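Side-chain contacts in Phthiocerol/phthiodiolone dimycocerosyl transferase (Mycobacterium tuberculosis, PDB 1Q9J), which probably transfers mycocerosic acids from mycocerosic acid synthase onto phthiocerol and related diols, the last step in making dimycocerosate ester lipids: residues L105-I110 and A116-Y121; V134-L139 and P351-P356. One frame throughout, in Å; residues are numbered along the deposited sequence.

Contact 1 (L105-I110 and A116-Y121)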
# COMPACT_ATOMS: atom_id res chain seq x y z
N LEU A 105 -5.30 -12.60 8.97
CA LEU A 105 -6.09 -11.44 9.32
C LEU A 105 -6.25 -11.35 10.84
O LEU A 105 -6.50 -12.36 11.52
CB LEU A 105 -7.46 -11.55 8.64
CG LEU A 105 -8.47 -10.42 8.87
CD1 LEU A 105 -7.94 -9.11 8.31
CD2 LEU A 105 -9.78 -10.79 8.22
N HIS A 106 -6.12 -10.13 11.37
CA HIS A 106 -6.23 -9.86 12.80
C HIS A 106 -6.84 -8.47 13.01
O HIS A 106 -6.35 -7.48 12.46
CB HIS A 106 -4.84 -9.91 13.45
CG HIS A 106 -4.28 -11.29 13.61
ND1 HIS A 106 -4.83 -12.22 14.47
CD2 HIS A 106 -3.21 -11.89 13.03
CE1 HIS A 106 -4.12 -13.34 14.41
NE2 HIS A 106 -3.14 -13.17 13.55
N LEU A 107 -7.91 -8.41 13.80
CA LEU A 107 -8.54 -7.12 14.10
C LEU A 107 -8.27 -6.81 15.57
O LEU A 107 -8.86 -7.40 16.46
CB LEU A 107 -10.06 -7.16 13.85
CG LEU A 107 -10.73 -5.81 14.15
CD1 LEU A 107 -9.98 -4.69 13.45
CD2 LEU A 107 -12.19 -5.83 13.72
N GLN A 108 -7.36 -5.87 15.81
CA GLN A 108 -6.98 -5.51 17.18
C GLN A 108 -7.52 -4.17 17.66
O GLN A 108 -7.12 -3.11 17.16
CB GLN A 108 -5.46 -5.52 17.29
CG GLN A 108 -4.94 -5.27 18.68
CD GLN A 108 -3.46 -4.97 18.68
OE1 GLN A 108 -3.02 -4.00 18.05
NE2 GLN A 108 -2.68 -5.80 19.38
N LEU A 109 -8.41 -4.21 18.65
CA LEU A 109 -8.99 -3.00 19.22
C LEU A 109 -8.43 -2.71 20.61
O LEU A 109 -8.60 -3.51 21.53
CB LEU A 109 -10.50 -3.13 19.33
CG LEU A 109 -11.18 -1.94 20.01
CD1 LEU A 109 -10.97 -0.69 19.18
CD2 LEU A 109 -12.66 -2.22 20.21
N ILE A 110 -7.78 -1.56 20.77
CA ILE A 110 -7.20 -1.18 22.06
C ILE A 110 -7.93 0.02 22.67
O ILE A 110 -7.77 1.15 22.22
CB ILE A 110 -5.71 -0.83 21.92
CG1 ILE A 110 -4.99 -1.90 21.11
CG2 ILE A 110 -5.06 -0.76 23.29
CD1 ILE A 110 -3.52 -1.62 20.90
N ALA A 116 -10.44 4.64 21.30
CA ALA A 116 -9.50 3.52 21.24
C ALA A 116 -8.71 3.53 19.93
O ALA A 116 -8.79 4.48 19.16
CB ALA A 116 -10.27 2.22 21.37
N GLU A 117 -7.95 2.47 19.70
CA GLU A 117 -7.17 2.32 18.46
C GLU A 117 -7.62 1.06 17.74
O GLU A 117 -7.50 -0.04 18.27
CB GLU A 117 -5.68 2.20 18.74
CG GLU A 117 -5.07 3.34 19.50
CD GLU A 117 -3.57 3.18 19.68
OE1 GLU A 117 -2.98 3.92 20.50
OE2 GLU A 117 -2.98 2.31 18.99
N LEU A 118 -8.13 1.23 16.52
CA LEU A 118 -8.56 0.09 15.72
C LEU A 118 -7.40 -0.21 14.79
O LEU A 118 -6.86 0.70 14.15
CB LEU A 118 -9.81 0.46 14.92
CG LEU A 118 -10.52 -0.70 14.23
CD1 LEU A 118 -10.95 -1.72 15.26
CD2 LEU A 118 -11.73 -0.17 13.48
N THR A 119 -7.01 -1.47 14.72
CA THR A 119 -5.90 -1.85 13.85
C THR A 119 -6.19 -3.16 13.16
O THR A 119 -6.46 -4.17 13.82
CB THR A 119 -4.60 -2.01 14.63
OG1 THR A 119 -4.39 -0.84 15.43
CG2 THR A 119 -3.42 -2.19 13.68
N LEU A 120 -6.14 -3.14 11.83
CA LEU A 120 -6.39 -4.32 11.03
C LEU A 120 -5.08 -4.81 10.43
O LEU A 120 -4.32 -4.03 9.87
CB LEU A 120 -7.37 -4.03 9.91
CG LEU A 120 -7.87 -5.29 9.20
CD1 LEU A 120 -9.13 -5.79 9.90
CD2 LEU A 120 -8.18 -4.98 7.74
N TYR A 121 -4.83 -6.10 10.58
CA TYR A 121 -3.62 -6.71 10.03
C TYR A 121 -4.07 -7.63 8.92
O TYR A 121 -4.95 -8.48 9.10
CB TYR A 121 -2.86 -7.50 11.08
CG TYR A 121 -2.30 -6.65 12.18
CD1 TYR A 121 -3.09 -6.28 13.26
CD2 TYR A 121 -0.97 -6.21 12.15
CE1 TYR A 121 -2.58 -5.49 14.28
CE2 TYR A 121 -0.44 -5.42 13.16
CZ TYR A 121 -1.25 -5.07 14.23
OH TYR A 121 -0.74 -4.26 15.23
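Leu105 reaches across to the partner strand with its CD1 methyl, which lies 3.9 Å from CD1 of Leu120. Its CG stands anti to the backbone N (chi1 -180°), and the end of the chain thereby leans toward 116-121, the returning strand of an antiparallel beta hairpin. His106 forms a hydrogen-bonded pair with Tyr121: Tyr121 N donates a hydrogen bond to His106 O at 2.8 Å, in the carbonyl plane. The same oxygen also lies in the plane of the Tyr121 ring, at its edge. Leu107 drops its CD1 between two leucines, 3.6 Å from Leu118 CD1 and 3.8 Å from Leu120 CD1; branched, flexible leucines suit this oily face. Gln108 repeats the paired backbone bonds with Thr119, and its N meets Thr119 O at 2.8 Å. Its extended side chain crosses Tyr121 with the amide plane 84° from the ring plane, OE1 standing 3.6 Å from Tyr121 OH. Leu109 returns to the leucine face, its CD1 4.1 Å from Leu118 CD1. Ile110 closes the ladder, its N bonded to Glu117 O. Helices 36-49 and 129-148 pack on the leucine face, Phe43 against Leu105 and Phe140 against Leu118. On the flanks, strand 78-80 pairs with Leu109 and strand 23-31 with Leu118, so both hairpin strands are inner strands of a five-stranded mixed sheet.

Contact 2 (V134-L139 and P351-P356)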
# COMPACT_ATOMS: atom_id res chain seq x y z
N VAL A 134 -10.50 -1.04 0.69
CA VAL A 134 -11.90 -1.38 0.48
C VAL A 134 -12.45 -2.20 1.65
O VAL A 134 -13.59 -2.00 2.07
CB VAL A 134 -12.10 -2.15 -0.86
CG1 VAL A 134 -13.50 -2.77 -0.90
CG2 VAL A 134 -11.92 -1.22 -2.04
N LEU A 135 -11.64 -3.12 2.16
CA LEU A 135 -12.02 -3.97 3.29
C LEU A 135 -12.21 -3.09 4.53
O LEU A 135 -13.27 -3.08 5.16
CB LEU A 135 -10.95 -5.03 3.55
CG LEU A 135 -10.78 -6.04 2.42
CD1 LEU A 135 -9.57 -6.92 2.65
CD2 LEU A 135 -12.04 -6.87 2.28
N VAL A 136 -11.16 -2.33 4.84
CA VAL A 136 -11.15 -1.41 5.98
C VAL A 136 -12.40 -0.52 5.93
O VAL A 136 -13.02 -0.23 6.96
CB VAL A 136 -9.91 -0.50 5.92
CG1 VAL A 136 -9.92 0.49 7.07
CG2 VAL A 136 -8.65 -1.34 5.91
N ASP A 137 -12.76 -0.09 4.74
CA ASP A 137 -13.92 0.76 4.56
C ASP A 137 -15.21 -0.07 4.79
O ASP A 137 -16.17 0.39 5.41
CB ASP A 137 -13.86 1.40 3.17
CG ASP A 137 -15.14 2.10 2.80
OD1 ASP A 137 -15.96 1.48 2.11
OD2 ASP A 137 -15.34 3.27 3.21
N GLU A 138 -15.21 -1.30 4.30
CA GLU A 138 -16.35 -2.17 4.48
C GLU A 138 -16.59 -2.39 5.98
O GLU A 138 -17.73 -2.27 6.47
CB GLU A 138 -16.10 -3.52 3.83
CG GLU A 138 -17.33 -4.40 3.76
CD GLU A 138 -17.06 -5.70 3.06
OE1 GLU A 138 -16.52 -5.66 1.91
OE2 GLU A 138 -17.40 -6.76 3.65
N LEU A 139 -15.53 -2.71 6.71
CA LEU A 139 -15.61 -2.94 8.15
C LEU A 139 -16.37 -1.79 8.85
O LEU A 139 -17.38 -2.02 9.51
CB LEU A 139 -14.21 -3.07 8.76
CG LEU A 139 -14.14 -3.09 10.31
CD1 LEU A 139 -14.68 -4.41 10.83
CD2 LEU A 139 -12.70 -2.89 10.74
N PRO A 351 -11.03 8.61 3.23
CA PRO A 351 -11.96 9.67 3.62
C PRO A 351 -13.35 9.07 3.37
O PRO A 351 -13.48 7.97 2.82
CB PRO A 351 -11.62 10.77 2.64
CG PRO A 351 -11.46 9.99 1.36
CD PRO A 351 -10.79 8.67 1.78
N THR A 352 -14.40 9.79 3.75
CA THR A 352 -15.77 9.31 3.55
C THR A 352 -16.01 7.99 4.27
O THR A 352 -16.92 7.24 3.92
CB THR A 352 -16.08 9.08 2.06
OG1 THR A 352 -15.49 10.13 1.28
CG2 THR A 352 -17.59 9.08 1.83
N MET A 353 -15.19 7.70 5.28
CA MET A 353 -15.32 6.46 6.04
C MET A 353 -16.35 6.60 7.14
O MET A 353 -16.13 7.29 8.13
CB MET A 353 -13.97 6.08 6.63
CG MET A 353 -13.98 4.75 7.37
SD MET A 353 -12.51 3.80 6.95
CE MET A 353 -11.23 4.81 7.74
N ARG A 354 -17.47 5.91 6.96
CA ARG A 354 -18.58 5.93 7.91
C ARG A 354 -18.22 5.63 9.37
O ARG A 354 -17.47 4.71 9.67
CB ARG A 354 -19.65 4.95 7.47
CG ARG A 354 -20.16 5.17 6.06
CD ARG A 354 -21.22 4.14 5.72
NE ARG A 354 -22.26 4.10 6.74
CZ ARG A 354 -23.22 3.19 6.79
NH1 ARG A 354 -23.29 2.23 5.87
NH2 ARG A 354 -24.12 3.23 7.77
N THR A 355 -18.78 6.44 10.27
CA THR A 355 -18.58 6.30 11.71
C THR A 355 -19.85 6.83 12.35
O THR A 355 -20.20 7.99 12.14
CB THR A 355 -17.42 7.15 12.24
OG1 THR A 355 -17.61 8.51 11.82
CG2 THR A 355 -16.09 6.62 11.73
N PRO A 356 -20.55 6.00 13.13
CA PRO A 356 -21.79 6.39 13.79
C PRO A 356 -21.62 7.64 14.66
O PRO A 356 -20.49 8.06 14.93
CB PRO A 356 -22.15 5.16 14.61
CG PRO A 356 -20.82 4.64 14.99
CD PRO A 356 -20.05 4.73 13.69
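Met353 meets Val136 and Asp137 where a loop packs against a helix, within a two-domain alpha/beta fold consistent with the CoA-dependent acyltransferase clan. The loop 351-356 leads from strand 342-345 to strand 360-368, an outermost strand of the five-stranded mixed sheet, while 134-139 is part of helix 129-148, which rests on that sheet. Thr352 is the first residue to approach the helix, exposed and only grazing it: its carbonyl O is 4.3 Å from Asp137 OD2, two acceptors that do not bond. A polar threonine suits this solvent-facing edge of the contact. Met353 carries most of the contact. Its chi1 of -176° sends CG away from the backbone N, and the bends at chi2 and chi3 then turn the sulfur to the helix flank. A thioether suits the place because it is apolar and flexible enough to follow a helix surface made of both backbone and side chain. Ile361 and Ile364 of strand 360-368 also touch Met353, which thus lies between helix and strand. Arg354 forms a salt bridge with Asp145, later on the same helix, and Pro356 rests on Tyr143 and Thr144 there. Across the two segments the contact is small and centres on one atom: Met353 SD lies 4.1 Å from Asp137 CA and 4.2 Å from Val136 CG1.

Overall arrangement
The centres of the two contacts lie 14 Å apart; both lie to one side of the molecule, and both strands of contact 1 precede either segment of contact 2. Strand 117-123 of contact 1 is followed in the chain by helix 129-148 of contact 2, which packs back on the hairpin: Leu139 CD1 is 4.1 Å from Leu107 CD2, and Val136 CG2 is 4.1 Å from Leu120 CD2. The loop 351-356 arrives more than 200 residues later and leads into strand 360-368, at the edge of the same five-stranded sheet, so a late part of the chain completes an early one. His124, the probable proton acceptor, and Asp128, a residue with a probable structural role in organising the active site, lie on the connection between hairpin and helix.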